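Local coordinates for protein endoglucanase (Clostridium thermocellum, PDB 2E4T) that hydrolyses internal beta-1,4-glucosidic linkages in cellulose and probably xyloglucan, here through its family 44 glycoside hydrolase domain, at residues E54-N59 / Y71-G76; G76-G81 / V90-D95; E252-R255 / D259-L262; G370-A375 / P505-C510; N475-D480 / I486-P491. All blocks are in the same frame, centred on the assembly; numbering follows the deposited sequence.

Contact 1: E54-N59 / Y71-G76. With CA (calcium ion), chain C.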
# COMPACT_ATOMS: atom_id res chain seq x y z
N GLU A 54 -1.33 11.07 -23.28
CA GLU A 54 -0.92 11.81 -24.48
C GLU A 54 -0.81 13.30 -24.24
O GLU A 54 0.01 13.96 -24.87
CB GLU A 54 -1.89 11.55 -25.63
CG GLU A 54 -2.03 10.08 -26.00
CD GLU A 54 -2.92 9.86 -27.23
OE1 GLU A 54 -3.67 10.81 -27.63
OE2 GLU A 54 -2.88 8.75 -27.82
N ASN A 55 -1.68 13.83 -23.36
CA ASN A 55 -1.76 15.29 -23.13
C ASN A 55 -1.77 15.67 -21.68
O ASN A 55 -1.78 16.87 -21.37
CB ASN A 55 -2.95 15.87 -23.89
CG ASN A 55 -4.23 15.23 -23.46
OD1 ASN A 55 -4.37 14.73 -22.33
ND2 ASN A 55 -5.21 15.24 -24.37
N ASN A 56 -1.74 14.70 -20.75
CA ASN A 56 -1.65 14.93 -19.30
C ASN A 56 -2.93 15.46 -18.64
O ASN A 56 -2.88 15.73 -17.43
CB ASN A 56 -0.44 15.77 -18.90
CG ASN A 56 0.83 15.12 -19.38
OD1 ASN A 56 1.22 14.04 -18.88
ND2 ASN A 56 1.48 15.73 -20.35
N PHE A 57 -4.02 15.59 -19.38
CA PHE A 57 -5.26 15.98 -18.75
C PHE A 57 -5.82 14.82 -17.93
O PHE A 57 -5.50 13.64 -18.16
CB PHE A 57 -6.28 16.45 -19.79
CG PHE A 57 -5.78 17.64 -20.58
CD1 PHE A 57 -5.33 18.78 -19.96
CD2 PHE A 57 -5.86 17.66 -21.98
CE1 PHE A 57 -4.91 19.89 -20.68
CE2 PHE A 57 -5.43 18.74 -22.73
CZ PHE A 57 -4.96 19.86 -22.07
N SER A 58 -6.70 15.16 -16.99
CA SER A 58 -7.35 14.15 -16.16
C SER A 58 -8.65 14.77 -15.62
O SER A 58 -8.89 15.97 -15.78
CB SER A 58 -6.45 13.71 -14.98
OG SER A 58 -6.18 14.79 -14.10
N ASN A 59 -9.46 13.92 -14.96
CA ASN A 59 -10.78 14.33 -14.52
C ASN A 59 -10.94 14.05 -13.03
O ASN A 59 -10.62 12.97 -12.52
CB ASN A 59 -11.86 13.61 -15.36
CG ASN A 59 -13.23 14.27 -15.18
OD1 ASN A 59 -13.92 14.03 -14.17
ND2 ASN A 59 -13.61 15.14 -16.12
N TYR A 71 -4.86 19.46 -13.28
CA TYR A 71 -4.52 19.23 -11.87
C TYR A 71 -3.30 18.37 -11.68
O TYR A 71 -2.46 18.65 -10.80
CB TYR A 71 -5.73 18.59 -11.15
CG TYR A 71 -5.40 18.16 -9.72
CD1 TYR A 71 -5.40 19.10 -8.69
CD2 TYR A 71 -5.02 16.87 -9.40
CE1 TYR A 71 -5.05 18.71 -7.38
CE2 TYR A 71 -4.71 16.46 -8.10
CZ TYR A 71 -4.75 17.37 -7.10
OH TYR A 71 -4.44 17.01 -5.80
N LEU A 72 -3.16 17.24 -12.42
CA LEU A 72 -2.04 16.35 -12.12
C LEU A 72 -0.70 16.98 -12.52
O LEU A 72 0.33 16.66 -11.91
CB LEU A 72 -2.21 14.97 -12.74
CG LEU A 72 -3.27 14.11 -12.10
CD1 LEU A 72 -3.45 12.83 -12.89
CD2 LEU A 72 -2.91 13.80 -10.62
N LEU A 73 -0.68 17.82 -13.57
CA LEU A 73 0.51 18.56 -13.93
C LEU A 73 0.94 19.50 -12.79
O LEU A 73 2.10 19.60 -12.40
CB LEU A 73 0.27 19.37 -15.21
CG LEU A 73 0.17 18.52 -16.47
CD1 LEU A 73 -0.58 19.31 -17.58
CD2 LEU A 73 1.54 18.06 -16.92
N GLU A 74 -0.05 20.24 -12.26
CA GLU A 74 0.21 21.20 -11.21
C GLU A 74 0.59 20.50 -9.90
O GLU A 74 1.64 20.81 -9.31
CB GLU A 74 -1.05 22.07 -11.02
CG GLU A 74 -1.33 22.90 -12.20
CD GLU A 74 -2.70 23.54 -12.03
OE1 GLU A 74 -2.94 24.22 -11.00
OE2 GLU A 74 -3.59 23.38 -12.89
N ASP A 75 -0.21 19.54 -9.48
CA ASP A 75 0.05 18.86 -8.21
C ASP A 75 1.34 18.08 -8.22
O ASP A 75 2.01 17.96 -7.17
CB ASP A 75 -1.09 17.94 -7.84
CG ASP A 75 -0.90 17.35 -6.45
OD1 ASP A 75 -1.04 18.13 -5.48
OD2 ASP A 75 -0.58 16.17 -6.30
N GLY A 76 1.71 17.53 -9.39
CA GLY A 76 2.95 16.79 -9.48
C GLY A 76 4.17 17.66 -9.64
O GLY A 76 5.30 17.12 -9.65
CA CA C . -4.55 9.36 -29.50
O HOH W 1 -4.34 16.67 -15.17
O HOH W 2 -3.48 7.65 -30.76
O HOH W 3 -6.31 10.91 -29.03

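Contact 2: G76-G81 / V90-D95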
# COMPACT_ATOMS: atom_id res chain seq x y z
N GLY A 76 1.71 17.53 -9.39
CA GLY A 76 2.95 16.79 -9.48
C GLY A 76 4.17 17.66 -9.64
O GLY A 76 5.30 17.12 -9.65
N GLY A 77 4.05 18.96 -9.79
CA GLY A 77 5.19 19.83 -9.98
C GLY A 77 5.82 19.72 -11.35
O GLY A 77 7.04 19.90 -11.50
N VAL A 78 5.03 19.42 -12.38
CA VAL A 78 5.59 19.31 -13.72
C VAL A 78 5.89 20.75 -14.22
O VAL A 78 5.01 21.59 -14.26
CB VAL A 78 4.61 18.59 -14.69
CG1 VAL A 78 5.27 18.45 -16.05
CG2 VAL A 78 4.19 17.24 -14.12
N PRO A 79 7.09 21.02 -14.71
CA PRO A 79 7.35 22.37 -15.27
C PRO A 79 6.45 22.67 -16.47
O PRO A 79 6.20 21.74 -17.27
CB PRO A 79 8.83 22.30 -15.72
CG PRO A 79 9.41 21.17 -15.03
CD PRO A 79 8.27 20.18 -14.73
N LYS A 80 6.05 23.95 -16.66
CA LYS A 80 5.11 24.31 -17.69
C LYS A 80 5.66 23.92 -19.04
O LYS A 80 4.86 23.61 -19.93
CB LYS A 80 4.72 25.80 -17.56
CG LYS A 80 3.65 25.91 -16.48
CD LYS A 80 3.36 27.32 -16.05
CE LYS A 80 2.21 27.35 -15.07
NZ LYS A 80 2.55 26.67 -13.79
N GLY A 81 6.97 23.98 -19.24
CA GLY A 81 7.54 23.66 -20.55
C GLY A 81 7.36 22.20 -20.95
O GLY A 81 7.56 21.88 -22.11
N VAL A 90 3.74 11.39 -15.38
CA VAL A 90 4.29 10.11 -14.92
C VAL A 90 5.82 10.13 -14.91
O VAL A 90 6.45 9.59 -13.98
CB VAL A 90 3.69 8.96 -15.72
CG1 VAL A 90 4.42 7.66 -15.46
CG2 VAL A 90 2.21 8.83 -15.36
N THR A 91 6.44 10.77 -15.93
CA THR A 91 7.89 10.81 -15.92
C THR A 91 8.40 11.77 -14.84
O THR A 91 9.46 11.50 -14.23
CB THR A 91 8.45 11.14 -17.31
OG1 THR A 91 8.05 12.47 -17.71
CG2 THR A 91 8.00 10.13 -18.35
N THR A 92 7.68 12.86 -14.53
CA THR A 92 8.09 13.66 -13.38
C THR A 92 7.96 12.84 -12.09
O THR A 92 8.85 12.85 -11.23
CB THR A 92 7.25 14.97 -13.27
OG1 THR A 92 7.47 15.73 -14.47
CG2 THR A 92 7.63 15.78 -12.08
N PHE A 93 6.86 12.08 -11.98
CA PHE A 93 6.63 11.28 -10.79
C PHE A 93 7.75 10.25 -10.60
O PHE A 93 8.32 10.11 -9.49
CB PHE A 93 5.27 10.56 -10.96
CG PHE A 93 4.83 9.82 -9.74
CD1 PHE A 93 3.98 10.42 -8.82
CD2 PHE A 93 5.22 8.48 -9.51
CE1 PHE A 93 3.57 9.71 -7.66
CE2 PHE A 93 4.81 7.78 -8.39
CZ PHE A 93 4.00 8.41 -7.46
N HIS A 94 8.10 9.53 -11.67
CA HIS A 94 9.16 8.54 -11.59
C HIS A 94 10.53 9.18 -11.42
O HIS A 94 11.38 8.68 -10.66
CB HIS A 94 9.09 7.58 -12.76
CG HIS A 94 10.03 6.42 -12.64
ND1 HIS A 94 10.10 5.60 -11.50
CD2 HIS A 94 10.92 5.93 -13.55
CE1 HIS A 94 11.01 4.66 -11.76
NE2 HIS A 94 11.51 4.84 -12.99
N ASP A 95 10.78 10.29 -12.14
CA ASP A 95 12.08 10.97 -11.97
C ASP A 95 12.25 11.39 -10.50
O ASP A 95 13.37 11.26 -9.94
CB ASP A 95 12.17 12.21 -12.84
CG ASP A 95 12.31 11.94 -14.32
OD1 ASP A 95 12.59 10.79 -14.72
OD2 ASP A 95 12.21 12.95 -15.08

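Contact 3: E252-R255 / D259-L262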
# COMPACT_ATOMS: atom_id res chain seq x y z
N GLU A 252 -21.35 -17.81 -7.92
CA GLU A 252 -21.83 -19.12 -7.44
C GLU A 252 -20.63 -20.00 -7.11
O GLU A 252 -19.72 -20.21 -7.95
CB GLU A 252 -22.70 -19.80 -8.52
CG GLU A 252 -23.25 -21.13 -7.99
CD GLU A 252 -24.19 -21.82 -8.91
OE1 GLU A 252 -24.38 -21.40 -10.06
OE2 GLU A 252 -24.74 -22.85 -8.50
N GLY A 253 -20.60 -20.53 -5.87
CA GLY A 253 -19.50 -21.40 -5.44
C GLY A 253 -18.28 -20.67 -4.89
O GLY A 253 -17.29 -21.33 -4.50
N TYR A 254 -18.31 -19.33 -4.88
CA TYR A 254 -17.19 -18.56 -4.36
C TYR A 254 -17.58 -17.90 -3.05
O TYR A 254 -18.64 -17.26 -2.94
CB TYR A 254 -16.77 -17.48 -5.36
CG TYR A 254 -16.17 -18.03 -6.62
CD1 TYR A 254 -14.84 -18.47 -6.65
CD2 TYR A 254 -16.89 -18.13 -7.79
CE1 TYR A 254 -14.25 -18.92 -7.81
CE2 TYR A 254 -16.35 -18.61 -8.95
CZ TYR A 254 -15.03 -18.98 -8.99
OH TYR A 254 -14.51 -19.43 -10.15
N ARG A 255 -16.68 -17.99 -2.07
CA ARG A 255 -16.92 -17.44 -0.76
C ARG A 255 -16.98 -15.89 -0.80
O ARG A 255 -17.66 -15.27 0.04
CB ARG A 255 -15.81 -17.93 0.22
CG ARG A 255 -16.14 -17.78 1.69
CD ARG A 255 -15.12 -18.49 2.53
NE ARG A 255 -13.82 -17.78 2.64
CZ ARG A 255 -13.37 -17.08 3.66
NH1 ARG A 255 -14.13 -16.84 4.74
NH2 ARG A 255 -12.13 -16.62 3.63
N ASP A 259 -11.87 -14.53 -4.17
CA ASP A 259 -11.59 -15.87 -4.72
C ASP A 259 -11.91 -15.96 -6.19
O ASP A 259 -11.18 -16.61 -6.96
CB ASP A 259 -12.44 -16.91 -3.97
CG ASP A 259 -11.97 -17.13 -2.53
OD1 ASP A 259 -10.83 -16.77 -2.20
OD2 ASP A 259 -12.77 -17.75 -1.77
N TYR A 260 -13.04 -15.36 -6.61
CA TYR A 260 -13.41 -15.33 -8.03
C TYR A 260 -12.30 -14.64 -8.84
O TYR A 260 -11.88 -15.13 -9.91
CB TYR A 260 -14.73 -14.61 -8.19
CG TYR A 260 -15.15 -14.35 -9.63
CD1 TYR A 260 -16.01 -15.23 -10.29
CD2 TYR A 260 -14.75 -13.21 -10.28
CE1 TYR A 260 -16.45 -14.97 -11.57
CE2 TYR A 260 -15.18 -12.94 -11.59
CZ TYR A 260 -16.05 -13.82 -12.21
OH TYR A 260 -16.50 -13.48 -13.48
N TYR A 261 -11.84 -13.48 -8.35
CA TYR A 261 -10.82 -12.73 -9.11
C TYR A 261 -9.57 -13.55 -9.26
O TYR A 261 -9.00 -13.68 -10.36
CB TYR A 261 -10.54 -11.40 -8.36
CG TYR A 261 -9.59 -10.51 -9.06
CD1 TYR A 261 -9.99 -9.74 -10.15
CD2 TYR A 261 -8.25 -10.40 -8.64
CE1 TYR A 261 -9.14 -8.88 -10.80
CE2 TYR A 261 -7.39 -9.51 -9.29
CZ TYR A 261 -7.82 -8.74 -10.32
OH TYR A 261 -6.93 -7.84 -10.88
N LEU A 262 -9.09 -14.14 -8.15
CA LEU A 262 -7.88 -14.96 -8.23
C LEU A 262 -8.08 -16.14 -9.17
O LEU A 262 -7.20 -16.45 -9.99
CB LEU A 262 -7.51 -15.44 -6.81
CG LEU A 262 -6.99 -14.34 -5.89
CD1 LEU A 262 -7.06 -14.84 -4.45
CD2 LEU A 262 -5.57 -13.93 -6.26
O HOH W 4 -14.42 -19.71 -2.56
O HOH W 5 -12.03 -18.64 0.60

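Contact 4: G370-A375 / P505-C510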
# COMPACT_ATOMS: atom_id res chain seq x y z
N GLY A 370 -1.12 7.58 16.06
CA GLY A 370 -0.98 7.33 14.64
C GLY A 370 0.40 6.83 14.29
O GLY A 370 0.58 6.01 13.36
N GLY A 371 1.44 7.30 15.01
CA GLY A 371 2.80 6.82 14.77
C GLY A 371 3.02 5.40 15.27
O GLY A 371 3.67 4.58 14.58
N ILE A 372 2.51 5.09 16.46
CA ILE A 372 2.63 3.74 16.98
C ILE A 372 1.83 2.77 16.10
O ILE A 372 2.34 1.69 15.74
CB ILE A 372 2.23 3.67 18.46
CG1 ILE A 372 3.23 4.51 19.30
CG2 ILE A 372 2.18 2.21 18.91
CD1 ILE A 372 2.83 4.63 20.77
N ALA A 373 0.60 3.12 15.74
CA ALA A 373 -0.18 2.24 14.87
C ALA A 373 0.55 2.04 13.54
O ALA A 373 0.58 0.91 13.01
CB ALA A 373 -1.59 2.77 14.66
N GLN A 374 1.10 3.13 12.96
CA GLN A 374 1.82 2.99 11.69
C GLN A 374 2.99 2.01 11.84
O GLN A 374 3.22 1.14 10.99
CB GLN A 374 2.32 4.37 11.25
CG GLN A 374 3.14 4.30 9.94
CD GLN A 374 2.29 3.91 8.76
OE1 GLN A 374 1.06 3.98 8.77
NE2 GLN A 374 2.97 3.51 7.67
N ALA A 375 3.80 2.18 12.92
CA ALA A 375 4.93 1.27 13.11
C ALA A 375 4.45 -0.16 13.28
O ALA A 375 5.11 -1.13 12.84
CB ALA A 375 5.77 1.74 14.30
N PRO A 505 8.84 4.18 28.54
CA PRO A 505 7.68 5.01 28.93
C PRO A 505 6.42 4.67 28.13
O PRO A 505 6.46 4.03 27.06
CB PRO A 505 8.14 6.43 28.64
CG PRO A 505 9.67 6.33 28.69
CD PRO A 505 9.96 5.00 28.08
N ALA A 506 5.28 5.10 28.68
CA ALA A 506 4.02 5.01 28.00
C ALA A 506 4.17 5.57 26.56
O ALA A 506 4.90 6.53 26.31
CB ALA A 506 2.98 5.84 28.74
N LEU A 507 3.40 4.96 25.64
CA LEU A 507 3.22 5.47 24.27
C LEU A 507 4.56 5.90 23.66
O LEU A 507 4.79 7.04 23.27
CB LEU A 507 2.22 6.63 24.22
CG LEU A 507 0.81 6.24 24.71
CD1 LEU A 507 -0.12 7.48 24.63
CD2 LEU A 507 0.22 5.05 23.95
N THR A 508 5.44 4.89 23.51
CA THR A 508 6.75 5.10 22.91
C THR A 508 7.00 3.99 21.88
O THR A 508 6.61 2.84 22.11
CB THR A 508 7.82 5.05 24.01
OG1 THR A 508 7.60 6.17 24.86
CG2 THR A 508 9.29 5.21 23.49
N ALA A 509 7.68 4.36 20.81
CA ALA A 509 8.10 3.44 19.77
C ALA A 509 9.60 3.47 19.68
O ALA A 509 10.19 4.53 19.49
CB ALA A 509 7.51 3.85 18.41
N CYS A 510 10.25 2.29 19.81
CA CYS A 510 11.68 2.21 19.79
C CYS A 510 12.18 1.23 18.72
O CYS A 510 11.50 0.28 18.35
CB CYS A 510 12.16 1.48 21.14
SG CYS A 510 11.62 2.22 22.67

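Contact 5: N475-D480 / I486-P491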
# COMPACT_ATOMS: atom_id res chain seq x y z
N ASN A 475 21.95 -0.30 20.84
CA ASN A 475 21.69 1.12 20.61
C ASN A 475 20.20 1.29 20.35
O ASN A 475 19.53 0.37 19.88
CB ASN A 475 22.58 1.63 19.52
CG ASN A 475 24.01 1.82 20.00
OD1 ASN A 475 24.90 1.04 19.58
ND2 ASN A 475 24.23 2.73 20.91
N VAL A 476 19.67 2.48 20.71
CA VAL A 476 18.24 2.69 20.70
C VAL A 476 17.91 4.01 20.07
O VAL A 476 18.52 5.04 20.39
CB VAL A 476 17.67 2.69 22.15
CG1 VAL A 476 16.13 2.88 22.10
CG2 VAL A 476 18.01 1.37 22.88
N TRP A 477 16.89 4.01 19.18
CA TRP A 477 16.30 5.21 18.61
C TRP A 477 14.80 5.17 18.88
O TRP A 477 14.20 4.09 18.84
CB TRP A 477 16.58 5.29 17.09
CG TRP A 477 18.01 5.56 16.78
CD1 TRP A 477 18.51 6.80 16.39
CD2 TRP A 477 19.12 4.67 16.76
NE1 TRP A 477 19.83 6.71 16.14
CE2 TRP A 477 20.25 5.43 16.37
CE3 TRP A 477 19.28 3.31 17.01
CZ2 TRP A 477 21.53 4.87 16.24
CZ3 TRP A 477 20.53 2.73 16.87
CH2 TRP A 477 21.62 3.53 16.51
N ALA A 478 14.19 6.32 19.19
CA ALA A 478 12.78 6.27 19.57
C ALA A 478 12.08 7.58 19.25
O ALA A 478 12.70 8.64 19.13
CB ALA A 478 12.62 5.96 21.07
N PHE A 479 10.74 7.47 19.15
CA PHE A 479 9.88 8.65 19.18
C PHE A 479 8.77 8.42 20.22
O PHE A 479 8.52 7.31 20.70
CB PHE A 479 9.30 9.02 17.80
CG PHE A 479 8.37 8.00 17.18
CD1 PHE A 479 7.02 7.95 17.53
CD2 PHE A 479 8.83 7.09 16.22
CE1 PHE A 479 6.16 7.07 16.92
CE2 PHE A 479 7.96 6.21 15.59
CZ PHE A 479 6.60 6.21 15.92
N ASP A 480 8.14 9.55 20.62
CA ASP A 480 7.23 9.52 21.76
C ASP A 480 6.38 10.81 21.70
O ASP A 480 6.46 11.56 20.71
CB ASP A 480 7.98 9.34 23.08
CG ASP A 480 9.05 10.39 23.26
OD1 ASP A 480 8.85 11.57 22.83
OD2 ASP A 480 10.10 10.04 23.86
N ILE A 486 12.80 11.26 15.50
CA ILE A 486 13.39 10.05 16.07
C ILE A 486 14.75 10.42 16.63
O ILE A 486 15.61 10.96 15.91
CB ILE A 486 13.54 8.96 15.01
CG1 ILE A 486 12.17 8.59 14.44
CG2 ILE A 486 14.24 7.75 15.61
CD1 ILE A 486 12.25 7.72 13.19
N THR A 487 14.96 10.19 17.95
CA THR A 487 16.20 10.58 18.59
C THR A 487 16.85 9.35 19.20
O THR A 487 16.21 8.43 19.69
CB THR A 487 15.94 11.66 19.64
OG1 THR A 487 15.03 11.11 20.59
CG2 THR A 487 15.41 12.93 19.01
N GLN A 488 18.18 9.39 19.22
CA GLN A 488 18.97 8.32 19.81
C GLN A 488 18.88 8.44 21.33
O GLN A 488 18.97 9.54 21.90
CB GLN A 488 20.44 8.37 19.33
CG GLN A 488 21.18 7.11 19.70
CD GLN A 488 22.52 7.01 19.09
OE1 GLN A 488 23.00 7.88 18.35
NE2 GLN A 488 23.20 5.91 19.42
N ARG A 489 18.74 7.29 21.97
CA ARG A 489 18.58 7.20 23.42
C ARG A 489 19.79 6.48 24.03
O ARG A 489 20.65 5.95 23.33
CB ARG A 489 17.29 6.44 23.75
CG ARG A 489 16.05 6.95 23.01
CD ARG A 489 15.76 8.42 23.22
NE ARG A 489 14.64 8.95 22.42
CZ ARG A 489 13.41 9.15 22.90
NH1 ARG A 489 13.07 8.77 24.16
NH2 ARG A 489 12.50 9.68 22.11
N THR A 490 19.84 6.43 25.36
CA THR A 490 20.98 5.79 26.02
C THR A 490 21.03 4.31 25.61
O THR A 490 20.01 3.62 25.67
CB THR A 490 20.80 5.89 27.54
OG1 THR A 490 20.67 7.28 27.83
CG2 THR A 490 21.97 5.28 28.27
N PRO A 491 22.21 3.78 25.25
CA PRO A 491 22.26 2.38 24.84
C PRO A 491 22.04 1.44 26.03
O PRO A 491 22.42 1.74 27.17
CB PRO A 491 23.67 2.20 24.35
CG PRO A 491 24.46 3.22 25.13
CD PRO A 491 23.50 4.46 25.09
O HOH W 6 21.83 4.25 21.52

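Contact 1: E54-N59 / Y71-G76
The short edge strand 58-59 and the loop leading into it pack against helix 71-75, and Asn56 and Ser58 each meet one leucine of that helix. Asn56 uses its CB: Leu73 CD2 lies 3.6 Å from Asn56 CB, and the two side chains cross at about a right angle, so the leucine fork closes over the root of the amide while the polar end points elsewhere. That end is held by Tyr51 OH at OD1 and by Thr85 O at ND2. Asparagine also suits the backbone here, because it tolerates the positive phi of 73° better than most residues. Asn56 is the middle residue of an Asx turn, in which Asn55 OD1 accepts from Phe57 N at 3.1 Å. Beyond the turn Ser58 enters the strand, the first of a three-stranded antiparallel sheet with 67-69 and 121-122. Its OG lies 3.6 Å from Leu72 CD1, a contact of a hydroxyl with a methyl, and hydrogen bonding of OG is left to Arg47 NH1 and to a water. With chi1 at 63°, Ser58 OG is turned between backbone N and carbonyl carbon, where it gives a 2.8 Å bond to that water. The same water donates to Asn56 O at 2.9 Å and accepts from Leu72 N at 3.0 Å, a polar bridge beside the two leucine contacts. Leu72 and Leu73 also touch Val89 of helix 88-99. At the far end of the loop Glu54 binds the calcium ion through both carboxylate oxygens, with Asp150, Asp153, Tyr155 and two waters completing the site.

Contact 2: G76-G81 / V90-D95
Thr92, on helix 88-99, reaches across to Val78 and to Gly76 and Gly77, which follow helix 71-75. Its CB already touches the loop, 3.9 Å from Val78 CG2. From there the side chain forks. The hydroxyl branch brings OG1 of Thr92 to 3.6 Å from Val78 CG2 and 3.8 Å from Val78 CG1, so it rests against both valine methyls. Its hydrogen bond runs to Ser88 O, one turn back in its own helix; a chi1 of -61° sets OG1 beside the backbone N, where that carbonyl can be met. The methyl branch, anti to the backbone N, ends at Thr92 CG2, 3.6 Å from Gly76 O and 4.2 Å from Gly77 O. Gly76 O finds its hydrogen-bond partner in Lys96 NZ, farther along the same helix as Thr92. The loop has this shape because helix 71-75 finishes in a Schellman motif: Gly77 takes a positive phi of 73°, easy for glycine, and the chain turns so that Val78 N probably bonds back to Leu73 O. Val78, beta-branched and buried, suits the extended segment that follows, and its carbonyl accepts from Trp83 NE1. Across the two segments no hydrogen bond forms. Threonine fits the seam because its hydroxyl is paid for within its own helix, which leaves both branches to make van der Waals contact, and the loop is held to helix 88-99 here by packing, with Lys96 adding a polar tie.

Contact 3: E252-R255 / D259-L262
Tyr254 lays one ring face over the first turns of helix 257-272, where Tyr260 meets it twice. The CA of Tyr260 stands 3.9 Å from the Tyr254 ring centroid, 20° off the normal, a CH-pi contact. Next to it the Tyr260 ring turns its edge to the same residue: the pair is T-shaped, with planes at 81° and centroids 5.4 Å apart, and Tyr260 CD1 approaches Tyr254 CE2 to 3.7 Å. With chi1 at 173°, the Tyr260 ring lies anti to its own backbone N, which brings that edge beside Tyr254. Asp259 forms the polar half of the contact. Its OD2 sits 3.6 Å from Arg255 CB but 4.5 Å from Arg255 NE, beyond a salt bridge; two waters join Asp259 OD2 to Arg255, one at its backbone N and one at NE. The first donates to Asp259 OD2 at 2.7 Å; the other accepts from Arg255 NE at 2.8 Å and donates to Asp259 OD2 at 2.6 Å. Farther out, the tyrosine hydroxyls are fixed by Asp263 for Tyr254 and by Glu250 for Tyr260. Asp259 OD1 bonds Ser345 OG, and the guanidinium of Arg255 is drawn off to a salt bridge with Asp334 and a bond to Asn341. Amphipathic tyrosine thus suits both places, packing with its ring and bonding with its hydroxyl. The carboxylate of Asp259, near the start of the helix, is probably stabilised by the helix dipole and to a lesser degree by Arg255, which it meets here through water rather than directly.

Contact 4: G370-A375 / P505-C510
The backbone bond from Ala375 N to Gly371 O, 2.9 Å long, braces the turn of helix 368-384 from which Ile372 reaches Leu507 and Ala509. Gln374 N to Gly370 O, at 3.0 Å, repeats the pattern one residue earlier. Across the gap itself there is no hydrogen bond, and Ile372 makes the contact almost alone. Its CG1 branch is extended, chi2 174°, so the CD1 methyl reaches out from the helix toward the strand. It lands on the backbone: Ile372 CD1 is 3.6 Å from Leu507 C and 3.8 Å from Thr508 N, pressed against the peptide link between those residues. The leucine side chain flanks it, with Leu507 CB at 4.0 Å and Leu507 CD2 at 4.1 Å from the same Ile372 CD1. Lower on the isoleucine, Ile372 CG1 comes to 4.4 Å from Ala509 CB, a looser touch. The small methyl of Ala509 lets the helix lie close; Ala509 CA is 6.1 Å from Ile372 CA. Leu311 of helix 304-312 touches both Ile372 and Leu507, widening the apolar patch, and Leu406 of helix 398-408 packs on Ala509. Leu507 and Thr508 both face Asn452 on the adjacent strand, and Leu507 takes the left-handed backbone angles (phi 45°) of the first bulge position. The arrangement is thus a G1 beta bulge at the start of strand 508-514, packed against helix 368-384 at the seam between the TIM-like barrel and the beta domain.

Contact 5: N475-D480 / I486-P491
Strands 475-480 and 486-491 run antiparallel with a strong twist, 137° between their directions, and Ala478 pairs with Thr487 through two hydrogen bonds, Ala478 N to Thr487 O and Thr487 N to Ala478 O, both 3.0 Å. Next to it Trp477 and Gln488 form a non-hydrogen-bonded pair. Their side chains run side by side: Gln488 CG lies over the indole face, 4.0 Å from the centroid of the five-membered ring of Trp477, in a CH-pi contact, and the amide lies 21° from the indole plane. Ile486 CG2 adds a contact with Trp477 CB at 3.7 Å. On the face shared by Val476, Ala478 and Thr487, Arg489 folds back over the strand. Its long chain bends at chi2, and the guanidinium spreads flat above Ala478 CB, whose smallness permits this. From there Arg489 NH2 and NH1 both reach Asp480 OD2, at 3.0 Å and 3.2 Å, an end-on salt bridge to one oxygen. Arg489 NE meanwhile bonds Thr487 O at 3.2 Å, from the opposite face of that carbonyl to Ala478 N. A water accepts hydrogen bonds from Asn475 ND2, Val476 N and Gln488 NE2 and donates one to Arg489 O. This is a twisted beta hairpin, with strand 486-492 at the edge of the mixed sheet of the beta domain.

From the N terminus, contact 1 closes an 11-residue loop between strand 58-59 and helix 71-75 near the calcium ion. Contact 2 follows in series, sharing Gly76 and joining the end of that helix to helix 88-99. Contact 3 closes a very short loop at the start of helix 257-272, elsewhere on the barrel, its centre about 37 Å from that of contact 1. Contact 4 spans 129 residues, tying helix 368-384 to strand 508-514 and so the barrel to the beta domain. Contact 5, a hairpin, falls within that span; its strand 474-480 neighbours 508-514, and Phe479 packs on Gly371 O, bringing the two contacts together.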